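Local coordinates for protein SusD homolog (Bacteroides thetaiotaomicron VPI-5482, PDB 3IHV) that probably binds glycans at the cell surface as an outer-membrane lipoprotein of the SusD family, helping a partner transporter take them up, at residues L47-N59 with G498-E510. Sequence-based numbering, arbitrary orientation.
Sequences LGTDISQVEGSGN and GSPNYSVATYTEE
Gln-53, on the short strand 52-54, faces the backbone of Asn-501 and Tyr-502 just ahead of the weakly bonded helix of about 504-507, joining an early loop of this SusD-family fold to a late one. Its NE2 donates to Asn-501 O at 3.0 Å, nearly straight (162°) and in the plane of its own amide, although it meets that carbonyl from above. OE1 works through water: it accepts from water 1, itself an acceptor for Val-504 N. Water 2 accepts from Ser-503 N and lies 2.9 Å from both Gln-53 OE1 and Gly-56 O, its protons perhaps shared among several acceptors. The backbone N-H groups of Ser-503 and Val-504 are thus satisfied by two waters that also lie against OE1. Tyr-502 N donates to water 3 at 2.9 Å, which bonds weakly to Ser-57 O. With CG wedged between backbone N and carbonyl carbon (chi1 62°) and the chain extended beyond, the Gln-53 amide reaches both partners. With an alanine here, Asn-501 O would probably lose the NE2 donor and the two waters the OE1 acceptor. Farther along, the Tyr-502 hydroxyl donates to Thr-49 O at 2.7 Å, with that oxygen at the ring edge, while helix 479-493 packs on the tyrosine through Thr-486 and Leu-490. Thr-49 OG1 accepts from Ile-51 N, an ST turn. Val-504 CG2 rests 4.0 Å from Gly-48 CA, where a side chain would clash. Asn-59 ND2, hydrogen-bonded to Ser-69 OG, comes within 3.5 Å of Tyr-507 OH, the amide and ring planes 9° apart, and CB is 3.9 Å from Tyr-507 CE2.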
loop_
_atom_site.group_PDB
_atom_site.type_symbol
_atom_site.label_atom_id
_atom_site.label_comp_id
_atom_site.label_asym_id
_atom_site.label_seq_id
_atom_site.Cartn_x
_atom_site.Cartn_y
_atom_site.Cartn_z
ATOM N N LEU A 47 -7.158 7.206 -1.989
ATOM C CA LEU A 47 -7.525 8.049 -3.109
ATOM C C LEU A 47 -7.575 9.515 -2.759
ATOM O O LEU A 47 -7.568 9.919 -1.580
ATOM C CB LEU A 47 -8.865 7.573 -3.659
ATOM C CG LEU A 47 -8.827 6.212 -4.324
ATOM C CD1 LEU A 47 -10.259 5.692 -4.455
ATOM C CD2 LEU A 47 -8.132 6.268 -5.696
ATOM N N GLY A 48 -7.600 10.348 -3.791
ATOM C CA GLY A 48 -7.760 11.792 -3.591
ATOM C C GLY A 48 -6.467 12.521 -3.407
ATOM O O GLY A 48 -6.237 13.191 -2.384
ATOM N N THR A 49 -5.609 12.398 -4.411
ATOM C CA THR A 49 -4.281 13.012 -4.386
ATOM C C THR A 49 -3.994 13.711 -5.723
ATOM O O THR A 49 -4.920 14.038 -6.488
ATOM C CB THR A 49 -3.194 11.913 -4.168
ATOM O OG1 THR A 49 -3.157 11.038 -5.296
ATOM C CG2 THR A 49 -3.520 11.081 -2.907
ATOM N N ASP A 50 -2.706 13.987 -5.988
ATOM C CA ASP A 50 -2.294 14.522 -7.269
ATOM C C ASP A 50 -2.255 13.490 -8.385
ATOM O O ASP A 50 -2.137 13.874 -9.548
ATOM C CB ASP A 50 -0.965 15.256 -7.178
ATOM C CG ASP A 50 0.157 14.445 -6.525
ATOM O OD1 ASP A 50 -0.108 13.458 -5.771
ATOM O OD2 ASP A 50 1.334 14.849 -6.737
ATOM N N ILE A 51 -2.343 12.206 -8.050
ATOM C CA ILE A 51 -2.269 11.165 -9.064
ATOM C C ILE A 51 -3.544 10.382 -9.291
ATOM O O ILE A 51 -3.740 9.897 -10.392
ATOM C CB ILE A 51 -1.054 10.196 -8.800
ATOM C CG1 ILE A 51 -1.291 9.208 -7.680
ATOM C CG2 ILE A 51 0.229 11.026 -8.583
ATOM C CD1 ILE A 51 -0.191 8.122 -7.496
ATOM N N SER A 52 -4.425 10.266 -8.273
ATOM C CA SER A 52 -5.622 9.503 -8.457
ATOM C C SER A 52 -6.782 10.013 -7.633
ATOM O O SER A 52 -6.605 10.720 -6.615
ATOM C CB SER A 52 -5.378 8.004 -8.184
ATOM O OG SER A 52 -5.243 7.760 -6.825
ATOM N N GLN A 53 -7.965 9.609 -8.079
ATOM C CA GLN A 53 -9.204 9.977 -7.417
ATOM C C GLN A 53 -10.261 8.965 -7.769
ATOM O O GLN A 53 -10.136 8.184 -8.745
ATOM C CB GLN A 53 -9.665 11.386 -7.867
ATOM C CG GLN A 53 -9.975 11.525 -9.374
ATOM C CD GLN A 53 -10.572 12.870 -9.746
ATOM O OE1 GLN A 53 -11.215 13.511 -8.925
ATOM N NE2 GLN A 53 -10.408 13.277 -11.014
ATOM N N VAL A 54 -11.344 9.001 -7.013
ATOM C CA VAL A 54 -12.457 8.126 -7.317
ATOM C C VAL A 54 -13.206 8.639 -8.576
ATOM O O VAL A 54 -13.198 9.821 -8.870
ATOM C CB VAL A 54 -13.407 8.007 -6.129
ATOM C CG1 VAL A 54 -14.234 9.321 -5.921
ATOM C CG2 VAL A 54 -14.322 6.815 -6.326
ATOM N N GLU A 55 -13.842 7.724 -9.304
ATOM C CA GLU A 55 -14.640 8.037 -10.473
ATOM C C GLU A 55 -15.787 9.003 -10.142
ATOM O O GLU A 55 -16.308 9.003 -9.028
ATOM C CB GLU A 55 -15.262 6.730 -11.017
ATOM C CG GLU A 55 -16.100 6.854 -12.279
ATOM C CD GLU A 55 -17.518 7.359 -12.087
ATOM O OE1 GLU A 55 -18.107 7.258 -10.972
ATOM O OE2 GLU A 55 -18.042 7.867 -13.110
ATOM N N GLY A 56 -16.174 9.776 -11.146
ATOM C CA GLY A 56 -17.370 10.641 -11.056
ATOM C C GLY A 56 -17.075 12.093 -10.738
ATOM O O GLY A 56 -15.932 12.472 -10.494
ATOM N N SER A 57 -18.119 12.917 -10.738
ATOM C CA SER A 57 -17.912 14.344 -10.478
ATOM C C SER A 57 -18.227 14.773 -9.065
ATOM O O SER A 57 -17.844 15.909 -8.678
ATOM C CB SER A 57 -18.783 15.178 -11.429
ATOM O OG SER A 57 -20.143 14.853 -11.258
ATOM N N GLY A 58 -18.934 13.915 -8.320
ATOM C CA GLY A 58 -19.415 14.216 -6.992
ATOM C C GLY A 58 -18.968 13.248 -5.889
ATOM O O GLY A 58 -17.976 12.537 -6.047
ATOM N N ASN A 59 -19.715 13.227 -4.797
ATOM C CA ASN A 59 -19.328 12.453 -3.594
ATOM C C ASN A 59 -20.318 11.391 -3.166
ATOM O O ASN A 59 -20.265 10.905 -2.037
ATOM C CB ASN A 59 -19.090 13.399 -2.407
ATOM C CG ASN A 59 -20.388 13.973 -1.810
ATOM O OD1 ASN A 59 -21.427 14.083 -2.494
ATOM N ND2 ASN A 59 -20.333 14.338 -0.526
ATOM N N GLY A 498 -17.782 24.494 -17.814
ATOM C CA GLY A 498 -17.829 23.806 -16.553
ATOM C C GLY A 498 -16.437 23.562 -16.043
ATOM O O GLY A 498 -15.502 24.219 -16.454
ATOM N N SER A 499 -16.294 22.585 -15.161
ATOM C CA SER A 499 -15.025 22.344 -14.523
ATOM C C SER A 499 -14.617 20.900 -14.629
ATOM O O SER A 499 -15.450 20.012 -14.786
ATOM C CB SER A 499 -15.147 22.705 -13.057
ATOM O OG SER A 499 -16.092 21.862 -12.427
ATOM N N PRO A 500 -13.321 20.644 -14.546
ATOM C CA PRO A 500 -12.918 19.248 -14.560
ATOM C C PRO A 500 -13.333 18.564 -13.251
ATOM O O PRO A 500 -13.519 19.234 -12.242
ATOM C CB PRO A 500 -11.391 19.351 -14.620
ATOM C CG PRO A 500 -11.104 20.612 -13.906
ATOM C CD PRO A 500 -12.203 21.548 -14.252
ATOM N N ASN A 501 -13.481 17.248 -13.275
ATOM C CA ASN A 501 -13.793 16.489 -12.059
ATOM C C ASN A 501 -12.664 16.491 -11.043
ATOM O O ASN A 501 -11.566 16.014 -11.339
ATOM C CB ASN A 501 -14.029 15.013 -12.362
ATOM C CG ASN A 501 -15.190 14.752 -13.283
ATOM O OD1 ASN A 501 -16.091 15.583 -13.458
ATOM N ND2 ASN A 501 -15.162 13.558 -13.910
ATOM N N TYR A 502 -12.923 16.966 -9.820
ATOM C CA TYR A 502 -11.921 16.857 -8.738
ATOM C C TYR A 502 -12.650 17.140 -7.434
ATOM O O TYR A 502 -12.321 18.073 -6.686
ATOM C CB TYR A 502 -10.701 17.801 -8.944
ATOM C CG TYR A 502 -9.512 17.377 -8.134
ATOM C CD1 TYR A 502 -8.943 16.122 -8.304
ATOM C CD2 TYR A 502 -8.942 18.226 -7.211
ATOM C CE1 TYR A 502 -7.858 15.737 -7.550
ATOM C CE2 TYR A 502 -7.893 17.853 -6.456
ATOM C CZ TYR A 502 -7.334 16.630 -6.609
ATOM O OH TYR A 502 -6.254 16.254 -5.802
ATOM N N SER A 503 -13.626 16.279 -7.156
ATOM C CA SER A 503 -14.528 16.487 -6.022
ATOM C C SER A 503 -13.823 16.524 -4.679
ATOM O O SER A 503 -14.210 17.261 -3.780
ATOM C CB SER A 503 -15.620 15.414 -6.051
ATOM O OG SER A 503 -16.521 15.616 -4.976
ATOM N N VAL A 504 -12.740 15.771 -4.546
ATOM C CA VAL A 504 -11.953 15.762 -3.312
ATOM C C VAL A 504 -11.573 17.178 -2.869
ATOM O O VAL A 504 -11.577 17.453 -1.674
ATOM C CB VAL A 504 -10.715 14.812 -3.403
ATOM C CG1 VAL A 504 -9.710 15.280 -4.495
ATOM C CG2 VAL A 504 -10.022 14.677 -2.048
ATOM N N ALA A 505 -11.280 18.094 -3.801
ATOM C CA ALA A 505 -10.944 19.488 -3.391
ATOM C C ALA A 505 -12.095 20.250 -2.729
ATOM O O ALA A 505 -11.864 21.180 -1.971
ATOM C CB ALA A 505 -10.427 20.328 -4.577
ATOM N N THR A 506 -13.338 19.924 -3.044
ATOM C CA THR A 506 -14.469 20.606 -2.440
ATOM C C THR A 506 -14.510 20.432 -0.917
ATOM O O THR A 506 -14.828 21.371 -0.193
ATOM C CB THR A 506 -15.775 20.047 -3.061
ATOM O OG1 THR A 506 -15.720 20.281 -4.460
ATOM C CG2 THR A 506 -17.062 20.664 -2.474
ATOM N N TYR A 507 -14.118 19.260 -0.436
ATOM C CA TYR A 507 -14.323 18.899 0.977
ATOM C C TYR A 507 -13.080 18.759 1.841
ATOM O O TYR A 507 -13.181 18.802 3.070
ATOM C CB TYR A 507 -15.049 17.553 0.988
ATOM C CG TYR A 507 -16.332 17.550 0.187
ATOM C CD1 TYR A 507 -17.485 18.131 0.703
ATOM C CD2 TYR A 507 -16.394 16.969 -1.073
ATOM C CE1 TYR A 507 -18.632 18.137 0.001
ATOM C CE2 TYR A 507 -17.581 16.938 -1.783
ATOM C CZ TYR A 507 -18.692 17.519 -1.229
ATOM O OH TYR A 507 -19.888 17.562 -1.892
ATOM N N THR A 508 -11.908 18.549 1.219
ATOM C CA THR A 508 -10.653 18.338 1.962
ATOM C C THR A 508 -10.335 19.565 2.786
ATOM O O THR A 508 -10.312 20.695 2.270
ATOM C CB THR A 508 -9.479 18.008 1.034
ATOM O OG1 THR A 508 -9.801 16.800 0.323
ATOM C CG2 THR A 508 -8.189 17.795 1.811
ATOM N N GLU A 509 -10.132 19.347 4.077
ATOM C CA GLU A 509 -9.954 20.439 5.031
ATOM C C GLU A 509 -8.609 20.350 5.704
ATOM O O GLU A 509 -8.213 19.319 6.230
ATOM C CB GLU A 509 -11.099 20.393 6.046
ATOM C CG GLU A 509 -11.116 21.515 7.091
ATOM C CD GLU A 509 -12.359 21.482 8.000
ATOM O OE1 GLU A 509 -13.386 20.833 7.651
ATOM O OE2 GLU A 509 -12.299 22.141 9.066
ATOM N N GLU A 510 -7.901 21.466 5.727
ATOM C CA GLU A 510 -6.579 21.485 6.306
ATOM C C GLU A 510 -6.695 21.290 7.799
ATOM O O GLU A 510 -7.516 21.907 8.436
ATOM C CB GLU A 510 -5.899 22.824 6.030
ATOM C CG GLU A 510 -4.439 22.807 6.389
ATOM C CD GLU A 510 -3.735 24.069 5.963
ATOM O OE1 GLU A 510 -4.381 25.140 5.818
ATOM O OE2 GLU A 510 -2.516 23.974 5.752
HETATM O O HOH W 1 -12.270 13.369 -6.305
HETATM O O HOH W 2 -13.997 14.121 -9.074
HETATM O O HOH W 3 -15.416 18.177 -9.119
#